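Local coordinates for protein arabinofuranosidase (Bifidobacterium longum, PDB 2Y2W) that hydrolyses terminal non-reducing alpha-L-arabinofuranosyl bonds in arabinans and arabinoxylan, helping to break down plant cell walls, at residues E308-F313 and G389-T394; T316-A321 and C399-S404; L181-G186 and V197-E202; D151-S156 and E203-K208. All coordinates share one frame; numbering follows the deposited sequence.

Contact 1 (E308-F313 and G389-T394); sequences EDMTKF and GSLMIT
M310 reaches across from helix 308-313 to L391, its methyl CE lying 3.7 Å from the branch atom CD2 of that leucine. The thioether sulfur behind the methyl meets backbone as well: M310 SD is 3.7 Å from L391 O, a van der Waals approach, and 4.2 Å from T394 CB. With CG anti to the backbone N (chi1 -175°) the methionine runs straight out from its helix, then turns at chi3 (-89°), which lays CE along CB and CD2 of L391. A second touch flanks the first, T394 CG2 resting 3.4 Å from T311 OG1. That hydroxyl has its polar partner on its own helix, at the carbonyl of S307, and so offers T394 a packing surface. The segments belong to helices 307-327 and 382-397, which follow strands six and seven of the (beta/alpha)8 barrel, here running side by side with axes 9.7 Å apart and 24° between their directions. Cutting M310 back to an alanine is likely to open a gap beside L391 and T394, since CE and SD make the contacts with L391 and the approach to T394 CB. Further out, Y287, at the end of barrel strand 280-287, touches both M310 and L391. Y287 also hydrogen-bonds D309, while T394 packs on I314 of helix 307-327 and on D467 of the neighbouring beta domain.

Contact 2 (T316-A321 and C399-S404); sequences TVSDAA and CDRVRS
R401 extends from just ahead of the last barrel strand, 402-408, to helix 316-321 and packs against S318 and A321; its contact with these two is van der Waals in kind. S318 CB and the carbonyl S318 O each lie 3.6 Å from R401 NH1, and A321 CB comes within 3.4 Å of R401 NH2. Both the carbonyl and the alanine methyl approach the guanidinium obliquely. Nearer the root of the arginine, its CG passes S318 OG at 3.6 Å. The bend at chi2 (66°), following a CG roughly anti to the backbone N (chi1 -160°), turns the aliphatic chain past the serine and carries the charged end on to the next turn of the helix.

No hydrogen bond crosses between the segments; the polar ends find partners elsewhere. R401 NH1 forms a salt bridge with D322, the residue that follows A321, and R401 NE bonds to the carbonyl of I334, ahead of strand 335-341. S318 OG, in turn, is bonded to the carbonyl of I314. Within 399-404 a different arginine closes the turn, R403 NH1 donating to C399 O over 3.0 Å at a bent 136°, and the same nitrogen also bonds the carbonyl of D58.

The helix lies between strands six and seven of the (beta/alpha)8 barrel, and R401 meets it at the end of the barrel where strands begin. The guanidinium is fixed by I334 and D322, while S318 and A321 contribute packing alone; its charge is probably balanced by D322.

Contact 3 (L181-G186 and V197-E202); sequences LEYVNG and VANGIE
N199 donates through ND2 to the hydroxyl of Y183, a bond of 2.8 Å with an N-H...O angle of 146°. The amide nitrogen arrives at the edge of the tyrosine ring, in its plane, while the hydroxyl lies somewhat out of the amide plane; ring and amide planes are turned 55° against each other. Y183 leaves helix 181-185 with CG anti to the backbone N (chi1 173°) and the ring upright on the CB-CG bond, which sends the phenol straight across to the end of the neighbouring helix. N199 uses the other common setting, CG anti to its carbonyl carbon, and a nearly flat chi2 that turns ND2 rather than OD1 to the phenol. The asparagine owes its place to the end of helix 191-198, where G200 with positive phi closes a Schellman motif and G200 N returns to V197 O over 3.1 Å. The contact thus joins two consecutive helices that lie between the third and fourth strands of the (beta/alpha)8 barrel. D150 completes the polar cluster: it hydrogen-bonds the same Y183 hydroxyl and makes a weak bond to N199 ND2, so the phenol oxygen has two polar partners, N199 and D150. R196 ties the backbones together, bonding through NE to the carbonyl of Y183 and through NH1 to that of I201. A phenylalanine in place of Y183 would probably leave the N199 amide and the D150 carboxylate without the oxygen between them, with the asparagine freer to turn. The ring itself meets that of W121 at an oblique angle.

Contact 4 (D151-S156 and E203-K208); sequences DFYRWS and EPMDIK
Y153 is held at both its hydroxyl and its ring by the loop 203-208. The polar part is one short hydrogen bond: Y153 OH donates to E203 OE2 over 2.6 Å, meeting the carboxylate on its anti side and 23° out of its plane, with OE2 near the plane of the ring. Ring and carboxylate planes stand 57° apart. E203 reaches the phenol because CG takes the crowded position between backbone N and carbonyl carbon (chi1 78°) and the chain then folds at chi2.

The apolar part is a CH-pi and Met-aromatic contact. M205 CG sits over one face of the Y153 ring, 3.9 Å from the centroid and displaced toward the rim, its nearest ring atom being CD1 at 3.6 Å. M205 CB covers the adjoining CE1. From there the extended methionine chain runs back toward the root of the tyrosine, and M205 SD approaches the ring obliquely, 4.3 Å from its centroid and 3.7 Å from Y153 CB.

Within the helix, R154 NH2 makes a salt bridge to D151 OD1 at 3.0 Å, sharing that aspartate with R128 and R131, and S156 OG shares the carbonyl of F152 with the backbone N of S156.

In the (beta/alpha)8 barrel, helix 149-159 precedes strand 162-167 and the loop leads into strand 209-212. M205 lies between that helix and helix 174-185, where it touches V184 and N185, while F152 and S156 turn to I163 of strand 162-167.

How the contacts relate
Contacts 1 and 4 are the buried ones, contacts 2 and 3 only partly so. Contacts 1 and 2 share helix 307-327, lie 13 Å apart between centres and interleave along the chain: residues 308-313 meet helix 382-397 largely by apolar packing, residues 316-321 meet an arginine leading into strand 402-408. Contacts 3 and 4 form a second pair, 9 Å apart between centres and on the opposite side of the chain's centre from contact 1. There contact 3 is nested in sequence between the two segments of contact 4, M205 N bonding to V184 O at 2.8 Å. Each cross-link includes a tyrosine hydroxyl, joined in contact 4 by methionine packed on the ring. This second pair also touches a neighbouring subunit.

Contact 1 (E308-F313 and G389-T394)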
loop_
_atom_site.group_PDB
_atom_site.type_symbol
_atom_site.label_atom_id
_atom_site.label_comp_id
_atom_site.label_asym_id
_atom_site.label_seq_id
_atom_site.Cartn_x
_atom_site.Cartn_y
_atom_site.Cartn_z
ATOM N N GLU D 308 18.584 29.961 18.087
ATOM C CA GLU D 308 17.395 30.080 18.936
ATOM C C GLU D 308 16.219 29.256 18.412
ATOM O O GLU D 308 15.427 28.726 19.195
ATOM C CB GLU D 308 16.984 31.548 19.076
ATOM C CG GLU D 308 18.044 32.441 19.716
ATOM C CD GLU D 308 18.305 32.104 21.174
ATOM O OE1 GLU D 308 17.332 32.038 21.960
ATOM O OE2 GLU D 308 19.485 31.909 21.534
ATOM N N ASP D 309 16.109 29.164 17.088
ATOM C CA ASP D 309 15.130 28.299 16.438
ATOM C C ASP D 309 15.440 26.835 16.761
ATOM O O ASP D 309 14.544 26.075 17.130
ATOM C CB ASP D 309 15.125 28.545 14.924
ATOM C CG ASP D 309 14.044 27.756 14.199
ATOM O OD1 ASP D 309 14.285 26.577 13.858
ATOM O OD2 ASP D 309 12.950 28.315 13.968
ATOM N N MET D 310 16.715 26.463 16.642
ATOM C CA MET D 310 17.178 25.105 16.935
ATOM C C MET D 310 16.969 24.716 18.405
ATOM O O MET D 310 16.622 23.574 18.700
ATOM C CB MET D 310 18.650 24.940 16.531
ATOM C CG MET D 310 19.190 23.522 16.679
ATOM S SD MET D 310 20.946 23.365 16.302
ATOM C CE MET D 310 20.895 23.049 14.541
ATOM N N THR D 311 17.179 25.666 19.315
ATOM C CA THR D 311 16.958 25.441 20.748
ATOM C C THR D 311 15.495 25.075 21.031
ATOM O O THR D 311 15.220 24.076 21.701
ATOM C CB THR D 311 17.404 26.664 21.597
ATOM O OG1 THR D 311 18.788 26.943 21.345
ATOM C CG2 THR D 311 17.218 26.402 23.087
ATOM N N LYS D 312 14.570 25.878 20.507
ATOM C CA LYS D 312 13.140 25.578 20.582
ATOM C C LYS D 312 12.798 24.263 19.882
ATOM O O LYS D 312 12.023 23.462 20.409
ATOM C CB LYS D 312 12.310 26.724 19.996
ATOM C CG LYS D 312 11.717 27.645 21.043
ATOM C CD LYS D 312 10.928 28.785 20.409
ATOM C CE LYS D 312 9.867 29.343 21.364
ATOM N NZ LYS D 312 10.432 29.824 22.665
ATOM N N PHE D 313 13.383 24.059 18.700
ATOM C CA PHE D 313 13.241 22.821 17.931
ATOM C C PHE D 313 13.567 21.603 18.803
ATOM O O PHE D 313 12.767 20.669 18.904
ATOM C CB PHE D 313 14.179 22.859 16.714
ATOM C CG PHE D 313 13.712 22.041 15.537
ATOM C CD1 PHE D 313 13.291 20.721 15.689
ATOM C CD2 PHE D 313 13.714 22.596 14.262
ATOM C CE1 PHE D 313 12.870 19.973 14.593
ATOM C CE2 PHE D 313 13.294 21.857 13.160
ATOM C CZ PHE D 313 12.871 20.542 13.326
ATOM N N GLY D 389 28.735 27.729 13.182
ATOM C CA GLY D 389 29.515 27.626 14.413
ATOM C C GLY D 389 28.643 27.665 15.656
ATOM O O GLY D 389 28.865 26.903 16.600
ATOM N N SER D 390 27.643 28.547 15.648
ATOM C CA SER D 390 26.706 28.673 16.768
ATOM C C SER D 390 25.705 27.520 16.823
ATOM O O SER D 390 25.266 27.133 17.910
ATOM C CB SER D 390 25.972 30.021 16.732
ATOM O OG SER D 390 25.006 30.064 15.696
ATOM N N LEU D 391 25.343 26.980 15.660
ATOM C CA LEU D 391 24.463 25.808 15.597
ATOM C C LEU D 391 25.138 24.589 16.222
ATOM O O LEU D 391 24.515 23.856 16.991
ATOM C CB LEU D 391 24.033 25.504 14.157
ATOM C CG LEU D 391 23.117 26.484 13.417
ATOM C CD1 LEU D 391 22.938 26.041 11.975
ATOM C CD2 LEU D 391 21.766 26.643 14.096
ATOM N N MET D 392 26.416 24.398 15.899
ATOM C CA MET D 392 27.233 23.338 16.488
ATOM C C MET D 392 27.338 23.482 18.010
ATOM O O MET D 392 27.297 22.484 18.733
ATOM C CB MET D 392 28.627 23.315 15.848
ATOM C CG MET D 392 29.550 22.206 16.359
ATOM S SD MET D 392 28.840 20.541 16.277
ATOM C CE MET D 392 28.841 20.250 14.507
ATOM N N ILE D 393 27.471 24.725 18.478
ATOM C CA ILE D 393 27.488 25.039 19.913
ATOM C C ILE D 393 26.182 24.613 20.593
ATOM O O ILE D 393 26.210 23.989 21.658
ATOM C CB ILE D 393 27.786 26.549 20.164
ATOM C CG1 ILE D 393 29.264 26.853 19.883
ATOM C CG2 ILE D 393 27.396 26.971 21.588
ATOM C CD1 ILE D 393 29.602 28.331 19.771
ATOM N N THR D 394 25.048 24.936 19.968
ATOM C CA THR D 394 23.733 24.538 20.486
ATOM C C THR D 394 23.588 23.016 20.497
ATOM O O THR D 394 23.013 22.445 21.431
ATOM C CB THR D 394 22.574 25.183 19.685
ATOM O OG1 THR D 394 22.709 26.608 19.717
ATOM C CG2 THR D 394 21.214 24.808 20.272
#

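Contact 2 (T316-A321 and C399-S404)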
loop_
_atom_site.group_PDB
_atom_site.type_symbol
_atom_site.label_atom_id
_atom_site.label_comp_id
_atom_site.label_asym_id
_atom_site.label_seq_id
_atom_site.Cartn_x
_atom_site.Cartn_y
_atom_site.Cartn_z
ATOM N N THR D 316 10.999 21.134 21.788
ATOM C CA THR D 316 9.676 20.676 21.364
ATOM C C THR D 316 9.676 19.206 20.938
ATOM O O THR D 316 8.760 18.453 21.287
ATOM C CB THR D 316 9.116 21.551 20.214
ATOM O OG1 THR D 316 9.344 22.933 20.508
ATOM C CG2 THR D 316 7.621 21.323 20.030
ATOM N N VAL D 317 10.700 18.806 20.187
ATOM C CA VAL D 317 10.815 17.423 19.719
ATOM C C VAL D 317 11.095 16.475 20.888
ATOM O O VAL D 317 10.511 15.391 20.965
ATOM C CB VAL D 317 11.880 17.280 18.601
ATOM C CG1 VAL D 317 12.114 15.815 18.247
ATOM C CG2 VAL D 317 11.449 18.049 17.365
ATOM N N SER D 318 11.970 16.901 21.797
ATOM C CA SER D 318 12.275 16.140 23.010
ATOM C C SER D 318 11.024 15.888 23.845
ATOM O O SER D 318 10.787 14.764 24.296
ATOM C CB SER D 318 13.321 16.867 23.852
ATOM O OG SER D 318 14.511 17.070 23.113
ATOM N N ASP D 319 10.229 16.938 24.040
ATOM C CA ASP D 319 8.984 16.851 24.797
ATOM C C ASP D 319 8.009 15.880 24.132
ATOM O O ASP D 319 7.313 15.118 24.811
ATOM C CB ASP D 319 8.360 18.242 24.932
ATOM C CG ASP D 319 7.084 18.236 25.750
ATOM O OD1 ASP D 319 7.136 17.871 26.947
ATOM O OD2 ASP D 319 6.028 18.608 25.193
ATOM N N ALA D 320 7.974 15.916 22.801
ATOM C CA ALA D 320 7.176 14.987 22.002
ATOM C C ALA D 320 7.690 13.554 22.141
ATOM O O ALA D 320 6.899 12.614 22.243
ATOM C CB ALA D 320 7.171 15.417 20.542
ATOM N N ALA D 321 9.013 13.402 22.148
ATOM C CA ALA D 321 9.656 12.106 22.351
ATOM C C ALA D 321 9.455 11.581 23.776
ATOM O O ALA D 321 9.308 10.371 23.978
ATOM C CB ALA D 321 11.136 12.192 22.016
ATOM N N CYS D 399 23.761 17.902 23.543
ATOM C CA CYS D 399 24.167 16.581 23.062
ATOM C C CYS D 399 23.842 15.460 24.056
ATOM O O CYS D 399 24.315 14.336 23.914
ATOM C CB CYS D 399 25.646 16.566 22.646
ATOM S SG CYS D 399 26.855 16.496 23.985
ATOM N N ASP D 400 23.023 15.780 25.052
ATOM C CA ASP D 400 22.501 14.791 25.987
ATOM C C ASP D 400 21.289 14.093 25.390
ATOM O O ASP D 400 21.003 12.938 25.714
ATOM C CB ASP D 400 22.134 15.443 27.329
ATOM C CG ASP D 400 21.097 16.559 27.189
ATOM O OD1 ASP D 400 21.229 17.404 26.276
ATOM O OD2 ASP D 400 20.153 16.597 28.006
ATOM N N ARG D 401 20.578 14.807 24.522
ATOM C CA ARG D 401 19.396 14.271 23.864
ATOM C C ARG D 401 19.611 14.163 22.357
ATOM O O ARG D 401 19.009 13.314 21.700
ATOM C CB ARG D 401 18.168 15.127 24.181
ATOM C CG ARG D 401 16.840 14.416 23.969
ATOM C CD ARG D 401 16.651 13.268 24.955
ATOM N NE ARG D 401 15.486 12.450 24.626
ATOM C CZ ARG D 401 14.238 12.728 25.000
ATOM N NH1 ARG D 401 13.973 13.814 25.722
ATOM N NH2 ARG D 401 13.249 11.917 24.650
ATOM N N VAL D 402 20.468 15.028 21.821
ATOM C CA VAL D 402 20.871 14.948 20.421
ATOM C C VAL D 402 22.166 14.142 20.330
ATOM O O VAL D 402 23.264 14.675 20.503
ATOM C CB VAL D 402 21.041 16.351 19.780
ATOM C CG1 VAL D 402 21.456 16.232 18.316
ATOM C CG2 VAL D 402 19.752 17.154 19.901
ATOM N N ARG D 403 22.023 12.848 20.070
ATOM C CA ARG D 403 23.168 11.944 20.024
ATOM C C ARG D 403 23.691 11.730 18.600
ATOM O O ARG D 403 24.659 10.998 18.390
ATOM C CB ARG D 403 22.822 10.609 20.693
ATOM C CG ARG D 403 22.355 10.721 22.151
ATOM C CD ARG D 403 23.430 11.271 23.089
ATOM N NE ARG D 403 24.659 10.477 23.068
ATOM C CZ ARG D 403 25.732 10.726 23.813
ATOM N NH1 ARG D 403 25.743 11.750 24.657
ATOM N NH2 ARG D 403 26.798 9.944 23.716
ATOM N N SER D 404 23.047 12.373 17.630
ATOM C CA SER D 404 23.480 12.317 16.236
ATOM C C SER D 404 23.093 13.579 15.481
ATOM O O SER D 404 22.022 14.141 15.704
ATOM C CB SER D 404 22.892 11.096 15.530
ATOM O OG SER D 404 23.419 10.975 14.221
#

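Contact 3 (L181-G186 and V197-E202)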
loop_
_atom_site.group_PDB
_atom_site.type_symbol
_atom_site.label_atom_id
_atom_site.label_comp_id
_atom_site.label_asym_id
_atom_site.label_seq_id
_atom_site.Cartn_x
_atom_site.Cartn_y
_atom_site.Cartn_z
ATOM N N LEU D 181 18.268 -4.993 3.672
ATOM C CA LEU D 181 18.855 -5.361 4.956
ATOM C C LEU D 181 19.583 -6.705 4.860
ATOM O O LEU D 181 20.721 -6.840 5.309
ATOM C CB LEU D 181 17.766 -5.402 6.036
ATOM C CG LEU D 181 18.091 -5.935 7.436
ATOM C CD1 LEU D 181 19.164 -5.102 8.126
ATOM C CD2 LEU D 181 16.825 -5.976 8.265
ATOM N N GLU D 182 18.913 -7.685 4.264
ATOM C CA GLU D 182 19.477 -9.010 4.038
ATOM C C GLU D 182 20.678 -8.953 3.090
ATOM O O GLU D 182 21.687 -9.611 3.328
ATOM C CB GLU D 182 18.395 -9.933 3.480
ATOM C CG GLU D 182 18.787 -11.392 3.323
ATOM C CD GLU D 182 17.629 -12.256 2.827
ATOM O OE1 GLU D 182 16.463 -11.800 2.882
ATOM O OE2 GLU D 182 17.879 -13.399 2.391
ATOM N N TYR D 183 20.563 -8.163 2.022
ATOM C CA TYR D 183 21.636 -8.031 1.034
ATOM C C TYR D 183 22.880 -7.405 1.647
ATOM O O TYR D 183 24.004 -7.843 1.388
ATOM C CB TYR D 183 21.180 -7.192 -0.165
ATOM C CG TYR D 183 22.291 -6.869 -1.142
ATOM C CD1 TYR D 183 22.576 -7.721 -2.206
ATOM C CD2 TYR D 183 23.062 -5.714 -0.998
ATOM C CE1 TYR D 183 23.595 -7.435 -3.097
ATOM C CE2 TYR D 183 24.087 -5.419 -1.884
ATOM C CZ TYR D 183 24.347 -6.283 -2.932
ATOM O OH TYR D 183 25.358 -5.997 -3.815
ATOM N N VAL D 184 22.664 -6.383 2.465
ATOM C CA VAL D 184 23.750 -5.588 3.009
ATOM C C VAL D 184 24.425 -6.223 4.242
ATOM O O VAL D 184 25.636 -6.074 4.431
ATOM C CB VAL D 184 23.260 -4.143 3.291
ATOM C CG1 VAL D 184 22.651 -4.020 4.676
ATOM C CG2 VAL D 184 24.382 -3.159 3.121
ATOM N N ASN D 185 23.654 -6.943 5.058
ATOM C CA ASN D 185 24.134 -7.396 6.368
ATOM C C ASN D 185 24.020 -8.894 6.636
ATOM O O ASN D 185 24.507 -9.384 7.657
ATOM C CB ASN D 185 23.423 -6.628 7.491
ATOM C CG ASN D 185 23.980 -5.232 7.694
ATOM O OD1 ASN D 185 25.071 -4.903 7.218
ATOM N ND2 ASN D 185 23.231 -4.399 8.410
ATOM N N GLY D 186 23.376 -9.615 5.726
ATOM C CA GLY D 186 23.165 -11.045 5.897
ATOM C C GLY D 186 24.452 -11.839 5.817
ATOM O O GLY D 186 25.425 -11.405 5.198
ATOM N N VAL D 197 28.200 -11.074 -2.103
ATOM C CA VAL D 197 29.447 -11.828 -2.230
ATOM C C VAL D 197 29.911 -11.871 -3.691
ATOM O O VAL D 197 31.077 -11.602 -3.987
ATOM C CB VAL D 197 29.297 -13.271 -1.667
ATOM C CG1 VAL D 197 30.587 -14.065 -1.841
ATOM C CG2 VAL D 197 28.885 -13.239 -0.196
ATOM N N ALA D 198 28.986 -12.189 -4.594
ATOM C CA ALA D 198 29.271 -12.229 -6.028
ATOM C C ALA D 198 29.617 -10.847 -6.581
ATOM O O ALA D 198 30.368 -10.732 -7.553
ATOM C CB ALA D 198 28.098 -12.824 -6.783
ATOM N N ASN D 199 29.079 -9.806 -5.949
ATOM C CA ASN D 199 29.349 -8.426 -6.352
ATOM C C ASN D 199 30.683 -7.871 -5.839
ATOM O O ASN D 199 31.052 -6.742 -6.167
ATOM C CB ASN D 199 28.193 -7.506 -5.942
ATOM C CG ASN D 199 26.915 -7.772 -6.729
ATOM O OD1 ASN D 199 26.887 -8.591 -7.650
ATOM N ND2 ASN D 199 25.847 -7.080 -6.360
ATOM N N GLY D 200 31.392 -8.659 -5.031
ATOM C CA GLY D 200 32.743 -8.306 -4.593
ATOM C C GLY D 200 32.919 -7.998 -3.115
ATOM O O GLY D 200 34.029 -7.701 -2.671
ATOM N N ILE D 201 31.827 -8.060 -2.354
ATOM C CA ILE D 201 31.867 -7.778 -0.918
ATOM C C ILE D 201 31.408 -9.011 -0.136
ATOM O O ILE D 201 30.214 -9.301 -0.042
ATOM C CB ILE D 201 31.031 -6.525 -0.550
ATOM C CG1 ILE D 201 31.502 -5.315 -1.363
ATOM C CG2 ILE D 201 31.135 -6.223 0.944
ATOM C CD1 ILE D 201 30.416 -4.319 -1.683
ATOM N N GLU D 202 32.380 -9.733 0.416
ATOM C CA GLU D 202 32.143 -11.027 1.042
ATOM C C GLU D 202 31.485 -10.898 2.413
ATOM O O GLU D 202 30.469 -11.539 2.687
ATOM C CB GLU D 202 33.462 -11.798 1.151
ATOM C CG GLU D 202 33.316 -13.261 1.566
ATOM C CD GLU D 202 34.624 -14.035 1.479
ATOM O OE1 GLU D 202 35.705 -13.399 1.494
ATOM O OE2 GLU D 202 34.567 -15.283 1.394
#

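Contact 4 (D151-S156 and E203-K208)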
loop_
_atom_site.group_PDB
_atom_site.type_symbol
_atom_site.label_atom_id
_atom_site.label_comp_id
_atom_site.label_asym_id
_atom_site.label_seq_id
_atom_site.Cartn_x
_atom_site.Cartn_y
_atom_site.Cartn_z
ATOM N N ASP D 151 29.197 0.525 -3.914
ATOM C CA ASP D 151 30.262 1.497 -4.144
ATOM C C ASP D 151 30.431 2.453 -2.970
ATOM O O ASP D 151 31.561 2.744 -2.564
ATOM C CB ASP D 151 30.006 2.275 -5.439
ATOM C CG ASP D 151 29.972 1.377 -6.666
ATOM O OD1 ASP D 151 31.011 0.767 -6.997
ATOM O OD2 ASP D 151 28.901 1.284 -7.303
ATOM N N PHE D 152 29.317 2.936 -2.420
ATOM C CA PHE D 152 29.373 3.836 -1.272
ATOM C C PHE D 152 29.932 3.142 -0.030
ATOM O O PHE D 152 30.548 3.790 0.821
ATOM C CB PHE D 152 28.014 4.475 -0.968
ATOM C CG PHE D 152 28.087 5.579 0.052
ATOM C CD1 PHE D 152 28.508 6.852 -0.314
ATOM C CD2 PHE D 152 27.769 5.335 1.384
ATOM C CE1 PHE D 152 28.594 7.868 0.630
ATOM C CE2 PHE D 152 27.856 6.345 2.331
ATOM C CZ PHE D 152 28.265 7.612 1.954
ATOM N N TYR D 153 29.714 1.831 0.068
ATOM C CA TYR D 153 30.349 1.020 1.102
ATOM C C TYR D 153 31.874 1.082 0.975
ATOM O O TYR D 153 32.577 1.293 1.963
ATOM C CB TYR D 153 29.881 -0.439 1.042
ATOM C CG TYR D 153 30.694 -1.353 1.930
ATOM C CD1 TYR D 153 30.509 -1.356 3.313
ATOM C CD2 TYR D 153 31.669 -2.192 1.393
ATOM C CE1 TYR D 153 31.262 -2.185 4.137
ATOM C CE2 TYR D 153 32.432 -3.020 2.207
ATOM C CZ TYR D 153 32.220 -3.013 3.578
ATOM O OH TYR D 153 32.971 -3.828 4.391
ATOM N N ARG D 154 32.365 0.892 -0.247
ATOM C CA ARG D 154 33.791 0.973 -0.531
ATOM C C ARG D 154 34.339 2.362 -0.216
ATOM O O ARG D 154 35.438 2.491 0.327
ATOM C CB ARG D 154 34.080 0.583 -1.983
ATOM C CG ARG D 154 34.058 -0.923 -2.225
ATOM C CD ARG D 154 34.471 -1.269 -3.649
ATOM N NE ARG D 154 33.360 -1.159 -4.593
ATOM C CZ ARG D 154 32.620 -2.186 -5.007
ATOM N NH1 ARG D 154 32.864 -3.414 -4.566
ATOM N NH2 ARG D 154 31.633 -1.983 -5.870
ATOM N N TRP D 155 33.559 3.393 -0.542
ATOM C CA TRP D 155 33.933 4.770 -0.227
ATOM C C TRP D 155 34.031 4.976 1.284
ATOM O O TRP D 155 34.986 5.587 1.774
ATOM C CB TRP D 155 32.944 5.769 -0.838
ATOM C CG TRP D 155 33.382 7.197 -0.686
ATOM C CD1 TRP D 155 34.137 7.918 -1.564
ATOM C CD2 TRP D 155 33.106 8.068 0.417
ATOM N NE1 TRP D 155 34.344 9.185 -1.080
ATOM C CE2 TRP D 155 33.723 9.306 0.135
ATOM C CE3 TRP D 155 32.391 7.925 1.616
ATOM C CZ2 TRP D 155 33.651 10.400 1.008
ATOM C CZ3 TRP D 155 32.322 9.010 2.484
ATOM C CH2 TRP D 155 32.949 10.233 2.174
ATOM N N SER D 156 33.046 4.454 2.009
ATOM C CA SER D 156 33.000 4.568 3.464
ATOM C C SER D 156 34.107 3.778 4.156
ATOM O O SER D 156 34.560 4.161 5.235
ATOM C CB SER D 156 31.634 4.132 3.983
ATOM O OG SER D 156 30.603 4.904 3.388
ATOM N N GLU D 203 32.077 -10.066 3.263
ATOM C CA GLU D 203 31.596 -9.844 4.623
ATOM C C GLU D 203 30.372 -8.924 4.643
ATOM O O GLU D 203 30.222 -8.071 3.763
ATOM C CB GLU D 203 32.726 -9.262 5.491
ATOM C CG GLU D 203 33.005 -7.757 5.307
ATOM C CD GLU D 203 33.666 -7.386 3.975
ATOM O OE1 GLU D 203 33.900 -8.274 3.121
ATOM O OE2 GLU D 203 33.961 -6.185 3.787
ATOM N N PRO D 204 29.479 -9.108 5.637
ATOM C CA PRO D 204 28.395 -8.146 5.839
ATOM C C PRO D 204 28.936 -6.737 6.056
ATOM O O PRO D 204 30.024 -6.567 6.607
ATOM C CB PRO D 204 27.710 -8.658 7.105
ATOM C CG PRO D 204 27.916 -10.123 7.049
ATOM C CD PRO D 204 29.299 -10.308 6.475
ATOM N N MET D 205 28.174 -5.742 5.616
ATOM C CA MET D 205 28.598 -4.347 5.689
ATOM C C MET D 205 28.478 -3.751 7.093
ATOM O O MET D 205 29.036 -2.685 7.367
ATOM C CB MET D 205 27.818 -3.504 4.680
ATOM C CG MET D 205 28.002 -3.946 3.240
ATOM S SD MET D 205 27.258 -2.776 2.099
ATOM C CE MET D 205 27.384 -3.666 0.548
ATOM N N ASP D 206 27.758 -4.451 7.970
ATOM C CA ASP D 206 27.523 -4.022 9.353
ATOM C C ASP D 206 27.009 -2.584 9.448
ATOM O O ASP D 206 27.616 -1.730 10.105
ATOM C CB ASP D 206 28.774 -4.218 10.223
ATOM C CG ASP D 206 29.165 -5.678 10.377
ATOM O OD1 ASP D 206 28.305 -6.570 10.177
ATOM O OD2 ASP D 206 30.343 -5.932 10.709
ATOM N N ILE D 207 25.891 -2.325 8.776
ATOM C CA ILE D 207 25.224 -1.035 8.873
ATOM C C ILE D 207 24.226 -1.071 10.035
ATOM O O ILE D 207 23.234 -1.802 9.998
ATOM C CB ILE D 207 24.566 -0.635 7.532
ATOM C CG1 ILE D 207 25.645 -0.521 6.448
ATOM C CG2 ILE D 207 23.784 0.675 7.677
ATOM C CD1 ILE D 207 25.125 -0.284 5.043
ATOM N N LYS D 208 24.534 -0.294 11.075
ATOM C CA LYS D 208 23.737 -0.224 12.303
ATOM C C LYS D 208 22.569 0.750 12.205
ATOM O O LYS D 208 21.429 0.402 12.522
ATOM C CB LYS D 208 24.619 0.202 13.477
ATOM C CG LYS D 208 25.092 -0.919 14.379
ATOM C CD LYS D 208 25.938 -0.350 15.516
ATOM C CE LYS D 208 26.166 -1.371 16.617
ATOM N NZ LYS D 208 26.891 -0.771 17.774
#